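Local coordinates for GTP-binding protein (Thermus thermophilus, PDB 2DBY) that binds guanine nucleotide, here as GDP, and is probably an ATPase of the OBG family that associates with the ribosome and its large subunit, at residues Leu45-Leu50 with Thr286-Gly291; Leu282-Phe287 with Ala297-Arg302. One frame throughout, in Å; residues are numbered along the deposited sequence.

Contact 1. Residues Leu45-Leu50 with Thr286-Gly291; sequences LEDERL and TFFTAG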
loop_
_atom_site.group_PDB
_atom_site.type_symbol
_atom_site.label_atom_id
_atom_site.label_comp_id
_atom_site.label_asym_id
_atom_site.label_seq_id
_atom_site.Cartn_x
_atom_site.Cartn_y
_atom_site.Cartn_z
ATOM N N LEU A 45 -4.513 -3.293 10.245
ATOM C CA LEU A 45 -4.065 -1.919 10.482
ATOM C C LEU A 45 -4.678 -1.426 11.781
ATOM O O LEU A 45 -5.896 -1.371 11.919
ATOM C CB LEU A 45 -4.536 -1.010 9.347
ATOM C CG LEU A 45 -3.564 -0.324 8.389
ATOM C CD1 LEU A 45 -4.341 0.767 7.649
ATOM C CD2 LEU A 45 -2.368 0.273 9.138
ATOM N N GLU A 46 -3.835 -1.080 12.741
ATOM C CA GLU A 46 -4.344 -0.597 14.013
ATOM C C GLU A 46 -4.849 0.813 13.777
ATOM O O GLU A 46 -4.241 1.588 13.033
ATOM C CB GLU A 46 -3.222 -0.634 15.066
ATOM C CG GLU A 46 -2.983 -2.061 15.528
ATOM C CD GLU A 46 -1.721 -2.256 16.345
ATOM O OE1 GLU A 46 -1.305 -1.313 17.041
ATOM O OE2 GLU A 46 -1.159 -3.374 16.295
ATOM N N ASP A 47 -5.966 1.155 14.402
ATOM C CA ASP A 47 -6.516 2.494 14.208
ATOM C C ASP A 47 -7.298 2.889 15.461
ATOM O O ASP A 47 -8.371 2.333 15.744
ATOM C CB ASP A 47 -7.414 2.489 12.965
ATOM C CG ASP A 47 -7.912 3.882 12.583
ATOM O OD1 ASP A 47 -8.307 4.059 11.411
ATOM O OD2 ASP A 47 -7.923 4.795 13.447
ATOM N N GLU A 48 -6.726 3.821 16.227
ATOM C CA GLU A 48 -7.347 4.290 17.465
ATOM C C GLU A 48 -8.704 4.953 17.241
ATOM O O GLU A 48 -9.520 5.030 18.166
ATOM C CB GLU A 48 -6.414 5.287 18.180
ATOM C CG GLU A 48 -5.230 4.647 18.873
ATOM C CD GLU A 48 -5.652 3.843 20.074
ATOM O OE1 GLU A 48 -6.131 4.438 21.065
ATOM O OE2 GLU A 48 -5.524 2.611 20.023
ATOM N N ARG A 49 -8.951 5.445 16.031
ATOM C CA ARG A 49 -10.239 6.082 15.762
ATOM C C ARG A 49 -11.355 5.052 15.914
ATOM O O ARG A 49 -12.492 5.393 16.245
ATOM C CB ARG A 49 -10.244 6.690 14.359
ATOM C CG ARG A 49 -9.227 7.822 14.209
ATOM C CD ARG A 49 -9.090 8.282 12.758
ATOM N NE ARG A 49 -8.536 7.225 11.896
ATOM C CZ ARG A 49 -8.306 7.361 10.594
ATOM N NH1 ARG A 49 -8.568 8.506 9.995
ATOM N NH2 ARG A 49 -7.837 6.339 9.880
ATOM N N LEU A 50 -11.035 3.779 15.695
ATOM C CA LEU A 50 -12.050 2.751 15.867
ATOM C C LEU A 50 -12.503 2.724 17.329
ATOM O O LEU A 50 -13.691 2.576 17.616
ATOM C CB LEU A 50 -11.491 1.374 15.511
ATOM C CG LEU A 50 -11.246 1.143 14.027
ATOM C CD1 LEU A 50 -10.471 -0.175 13.866
ATOM C CD2 LEU A 50 -12.608 1.051 13.297
ATOM N N THR A 286 -9.028 5.315 4.535
ATOM C CA THR A 286 -9.949 4.576 5.369
ATOM C C THR A 286 -11.250 5.343 5.585
ATOM O O THR A 286 -11.204 6.549 5.820
ATOM C CB THR A 286 -9.356 4.371 6.793
ATOM O OG1 THR A 286 -8.106 3.670 6.701
ATOM C CG2 THR A 286 -10.331 3.605 7.685
ATOM N N PHE A 287 -12.396 4.665 5.467
ATOM C CA PHE A 287 -13.666 5.309 5.839
ATOM C C PHE A 287 -14.297 4.327 6.827
ATOM O O PHE A 287 -13.913 3.140 6.867
ATOM C CB PHE A 287 -14.581 5.624 4.629
ATOM C CG PHE A 287 -15.283 4.438 4.026
ATOM C CD1 PHE A 287 -16.430 3.906 4.619
ATOM C CD2 PHE A 287 -14.829 3.884 2.828
ATOM C CE1 PHE A 287 -17.117 2.839 4.028
ATOM C CE2 PHE A 287 -15.507 2.824 2.238
ATOM C CZ PHE A 287 -16.650 2.298 2.833
ATOM N N PHE A 288 -15.233 4.803 7.652
ATOM C CA PHE A 288 -15.830 3.951 8.670
ATOM C C PHE A 288 -17.339 3.813 8.585
ATOM O O PHE A 288 -18.006 4.652 8.000
ATOM C CB PHE A 288 -15.580 4.537 10.089
ATOM C CG PHE A 288 -14.133 4.790 10.413
ATOM C CD1 PHE A 288 -13.564 6.039 10.202
ATOM C CD2 PHE A 288 -13.345 3.770 10.940
ATOM C CE1 PHE A 288 -12.207 6.276 10.516
ATOM C CE2 PHE A 288 -11.996 3.988 11.254
ATOM C CZ PHE A 288 -11.427 5.251 11.041
ATOM N N THR A 289 -17.847 2.729 9.155
ATOM C CA THR A 289 -19.293 2.590 9.342
ATOM C C THR A 289 -19.327 2.464 10.870
ATOM O O THR A 289 -18.509 1.747 11.467
ATOM C CB THR A 289 -19.918 1.378 8.615
ATOM O OG1 THR A 289 -19.219 0.168 8.918
ATOM C CG2 THR A 289 -19.917 1.643 7.133
ATOM N N ALA A 290 -20.244 3.169 11.518
ATOM C CA ALA A 290 -20.258 3.146 12.973
ATOM C C ALA A 290 -21.659 3.255 13.551
ATOM O O ALA A 290 -22.471 4.054 13.091
ATOM C CB ALA A 290 -19.392 4.277 13.510
ATOM N N GLY A 291 -21.902 2.439 14.567
ATOM C CA GLY A 291 -23.191 2.405 15.228
ATOM C C GLY A 291 -23.120 1.492 16.434
ATOM O O GLY A 291 -22.081 0.904 16.732
HETATM O O HOH W 1 -7.578 2.226 9.507
HETATM O O HOH W 2 -6.563 5.909 7.359
#
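The Phe288 ring reaches from its strand into the start of helix 48-57 and is met there along its rim by Arg49, Asp47 and Leu50. Its CZ lies over one face of the Arg49 guanidinium, 3.6 Å from NE, with the two planes 89° apart, so the ring stands edge-on upon the flat cation. Asp47 OD1 approaches the same ring edge at 3.4 Å from Phe288 CZ, and Leu50 adds the apolar contact, with CD2 3.6 Å from Phe288 CE2.

Polar bonds within residues 45-50 hold the guanidinium in place. Arg49 grips the Asp47 carboxylate side-on: NE gives a nearly straight bond (170°) to the syn lone pair of OD2, 2.9 Å away, while NH2 reaches OD1 at 2.8 Å. The Arg49 chain folds back at chi3 (-65°) to make this grip. Asp47 OD2 also accepts from Arg49 N, an N-cap bond.

Between the two segments the polar link runs through water. One water donates to Asp47 OD1, another accepts from Arg49 NH2, and both bond to Thr286 OG1, which also pairs with Tyr279. Arg49 NH1 turns to Asp358 in a further salt bridge. A methionine in place of Arg49 would probably leave Asp47 and Asp358 without their cationic mate and the Phe288 edge without its flat support.

The N-capped helix start, locked by a salt bridge two residues on, thus joins the nucleotide-binding domain of this YchF/OLA1 protein to its C-terminal region.

Contact 2. Residues Leu282-Phe287 with Ala297-Arg302; sequences LDLLTF and AWTVRR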
loop_
_atom_site.group_PDB
_atom_site.type_symbol
_atom_site.label_atom_id
_atom_site.label_comp_id
_atom_site.label_asym_id
_atom_site.label_seq_id
_atom_site.Cartn_x
_atom_site.Cartn_y
_atom_site.Cartn_z
ATOM N N LEU A 282 0.003 2.516 -1.856
ATOM C CA LEU A 282 -1.141 2.071 -2.644
ATOM C C LEU A 282 -2.183 3.193 -2.814
ATOM O O LEU A 282 -3.226 2.986 -3.442
ATOM C CB LEU A 282 -1.792 0.835 -1.996
ATOM C CG LEU A 282 -0.912 -0.426 -1.961
ATOM C CD1 LEU A 282 -1.565 -1.543 -1.127
ATOM C CD2 LEU A 282 -0.662 -0.893 -3.373
ATOM N N ASP A 283 -1.877 4.365 -2.258
ATOM C CA ASP A 283 -2.750 5.555 -2.312
ATOM C C ASP A 283 -4.139 5.260 -1.762
ATOM O O ASP A 283 -5.151 5.581 -2.384
ATOM C CB ASP A 283 -2.883 6.047 -3.750
ATOM C CG ASP A 283 -3.374 7.485 -3.835
ATOM O OD1 ASP A 283 -3.821 7.884 -4.931
ATOM O OD2 ASP A 283 -3.305 8.222 -2.821
ATOM N N LEU A 284 -4.185 4.676 -0.572
ATOM C CA LEU A 284 -5.459 4.290 0.014
ATOM C C LEU A 284 -5.918 5.198 1.136
ATOM O O LEU A 284 -5.131 5.960 1.702
ATOM C CB LEU A 284 -5.341 2.870 0.555
ATOM C CG LEU A 284 -4.837 1.844 -0.457
ATOM C CD1 LEU A 284 -4.618 0.515 0.259
ATOM C CD2 LEU A 284 -5.853 1.709 -1.596
ATOM N N LEU A 285 -7.210 5.115 1.441
ATOM C CA LEU A 285 -7.777 5.878 2.554
ATOM C C LEU A 285 -8.786 4.997 3.267
ATOM O O LEU A 285 -9.308 4.026 2.701
ATOM C CB LEU A 285 -8.404 7.202 2.076
ATOM C CG LEU A 285 -9.468 7.271 0.984
ATOM C CD1 LEU A 285 -10.839 6.962 1.578
ATOM C CD2 LEU A 285 -9.460 8.687 0.367
ATOM N N THR A 286 -9.028 5.315 4.535
ATOM C CA THR A 286 -9.949 4.576 5.369
ATOM C C THR A 286 -11.250 5.343 5.585
ATOM O O THR A 286 -11.204 6.549 5.820
ATOM C CB THR A 286 -9.356 4.371 6.793
ATOM O OG1 THR A 286 -8.106 3.670 6.701
ATOM C CG2 THR A 286 -10.331 3.605 7.685
ATOM N N PHE A 287 -12.396 4.665 5.467
ATOM C CA PHE A 287 -13.666 5.309 5.839
ATOM C C PHE A 287 -14.297 4.327 6.827
ATOM O O PHE A 287 -13.913 3.140 6.867
ATOM C CB PHE A 287 -14.581 5.624 4.629
ATOM C CG PHE A 287 -15.283 4.438 4.026
ATOM C CD1 PHE A 287 -16.430 3.906 4.619
ATOM C CD2 PHE A 287 -14.829 3.884 2.828
ATOM C CE1 PHE A 287 -17.117 2.839 4.028
ATOM C CE2 PHE A 287 -15.507 2.824 2.238
ATOM C CZ PHE A 287 -16.650 2.298 2.833
ATOM N N ALA A 297 -13.686 -0.325 9.876
ATOM C CA ALA A 297 -12.854 0.477 8.997
ATOM C C ALA A 297 -12.884 -0.208 7.642
ATOM O O ALA A 297 -12.767 -1.435 7.581
ATOM C CB ALA A 297 -11.423 0.503 9.517
ATOM N N TRP A 298 -13.061 0.587 6.596
ATOM C CA TRP A 298 -13.104 0.111 5.215
ATOM C C TRP A 298 -12.035 0.841 4.428
ATOM O O TRP A 298 -11.685 1.974 4.742
ATOM C CB TRP A 298 -14.475 0.394 4.591
ATOM C CG TRP A 298 -15.607 -0.173 5.360
ATOM C CD1 TRP A 298 -16.267 0.408 6.415
ATOM C CD2 TRP A 298 -16.256 -1.421 5.122
ATOM N NE1 TRP A 298 -17.292 -0.406 6.839
ATOM C CE2 TRP A 298 -17.309 -1.534 6.061
ATOM C CE3 TRP A 298 -16.056 -2.459 4.201
ATOM C CZ2 TRP A 298 -18.161 -2.650 6.103
ATOM C CZ3 TRP A 298 -16.915 -3.575 4.247
ATOM C CH2 TRP A 298 -17.947 -3.651 5.191
ATOM N N THR A 299 -11.532 0.196 3.380
ATOM C CA THR A 299 -10.462 0.774 2.562
ATOM C C THR A 299 -10.845 0.914 1.088
ATOM O O THR A 299 -11.397 -0.008 0.500
ATOM C CB THR A 299 -9.209 -0.139 2.611
ATOM O OG1 THR A 299 -8.745 -0.226 3.958
ATOM C CG2 THR A 299 -8.086 0.404 1.721
ATOM N N VAL A 300 -10.580 2.090 0.532
ATOM C CA VAL A 300 -10.803 2.370 -0.882
ATOM C C VAL A 300 -9.650 3.218 -1.388
ATOM O O VAL A 300 -8.952 3.878 -0.613
ATOM C CB VAL A 300 -12.115 3.154 -1.155
ATOM C CG1 VAL A 300 -13.305 2.293 -0.800
ATOM C CG2 VAL A 300 -12.127 4.449 -0.412
ATOM N N ARG A 301 -9.444 3.207 -2.700
ATOM C CA ARG A 301 -8.388 4.012 -3.295
ATOM C C ARG A 301 -8.783 5.488 -3.269
ATOM O O ARG A 301 -9.959 5.836 -3.401
ATOM C CB ARG A 301 -8.166 3.546 -4.744
ATOM C CG ARG A 301 -7.780 2.085 -4.851
ATOM C CD ARG A 301 -7.919 1.567 -6.275
ATOM N NE ARG A 301 -7.264 0.274 -6.436
ATOM C CZ ARG A 301 -7.220 -0.411 -7.576
ATOM N NH1 ARG A 301 -7.801 0.072 -8.668
ATOM N NH2 ARG A 301 -6.579 -1.572 -7.630
ATOM N N ARG A 302 -7.813 6.362 -3.069
ATOM C CA ARG A 302 -8.095 7.784 -3.071
ATOM C C ARG A 302 -8.707 8.114 -4.434
ATOM O O ARG A 302 -8.186 7.699 -5.474
ATOM C CB ARG A 302 -6.802 8.576 -2.850
ATOM C CG ARG A 302 -6.959 10.095 -2.970
ATOM C CD ARG A 302 -5.778 10.838 -2.336
ATOM N NE ARG A 302 -5.914 10.955 -0.878
ATOM C CZ ARG A 302 -5.663 9.982 -0.002
ATOM N NH1 ARG A 302 -5.246 8.792 -0.418
ATOM N NH2 ARG A 302 -5.844 10.198 1.300
HETATM O O HOH W 3 -5.765 6.370 -6.114
#
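Phe287 has CG between its backbone N and carbonyl carbon (chi1 75°), whereas Trp298 has CG anti to its carbonyl carbon; this pairing lays the phenyl ring over the start of the indole side chain. Trp298 CB sits over the Phe287 face, 3.5 Å from the ring centroid, in a CH-pi contact. The phenyl and the five-membered indole ring are nearly parallel, 14° apart, yet slid so far that they barely overlap. Val300 CG1 touches the Phe287 edge in its plane, and Val300 CG2 presses on Leu285 CD1 at 3.5 Å, a tight pair. These four residues share one face of the sheet, with Ile313 of helix 306-313 against both aromatic side chains. Trp298 NE1 is hydrogen-bonded to Thr289 OG1.

Thr286 and Thr299 lie on the other face, where Thr286 CG2 meets Ala297 CB and Thr299 CG2 rests 3.8 Å from Leu284 CD1. The Thr299 hydroxyl hydrogen-bonds to Thr69 and to Tyr279.

At the open end Arg302 N gives Asp283 O a bond of 2.9 Å, close to straight at 171°. The side chains of the same two residues add a salt bridge: Arg302 NH1 comes to Asp283 OD2 at 3.1 Å from above the carboxylate plane, and Leu285 CD2 lies over the guanidinium centre. A water donates to both Asp283 OD1 and Arg302 O.

Paired backbone bonds join Leu285 with Val300 and Phe287 with Trp298, alternating with the non-hydrogen-bonded pairs Leu284-Arg301 and Thr286-Thr299. This is the ladder of an antiparallel beta hairpin, entered through the Schellman motif that ends helix 270-281 at Asp283.

In the fold
From the N terminus, strand 40-44 leads into residues 45-50, and contact 1 closes a loop of 235 intervening residues that takes in most of the nucleotide-binding domain before the chain returns in strand 284-290. Contact 2 closes a far shorter loop, the hairpin between strands 284-290 and 295-301. The two loops do not nest but follow one another, meeting on strand 284-290, where they share Thr286 and Phe287; from there the chain pairs onward with residues 297-302. Their centres lie about 11 Å apart. Leu50 and Phe288 of contact 1 pack on Ala297 of contact 2, so helix 48-57 lies against the hairpin, whose strand 295-301 runs parallel to strand 66-75 in the same sheet.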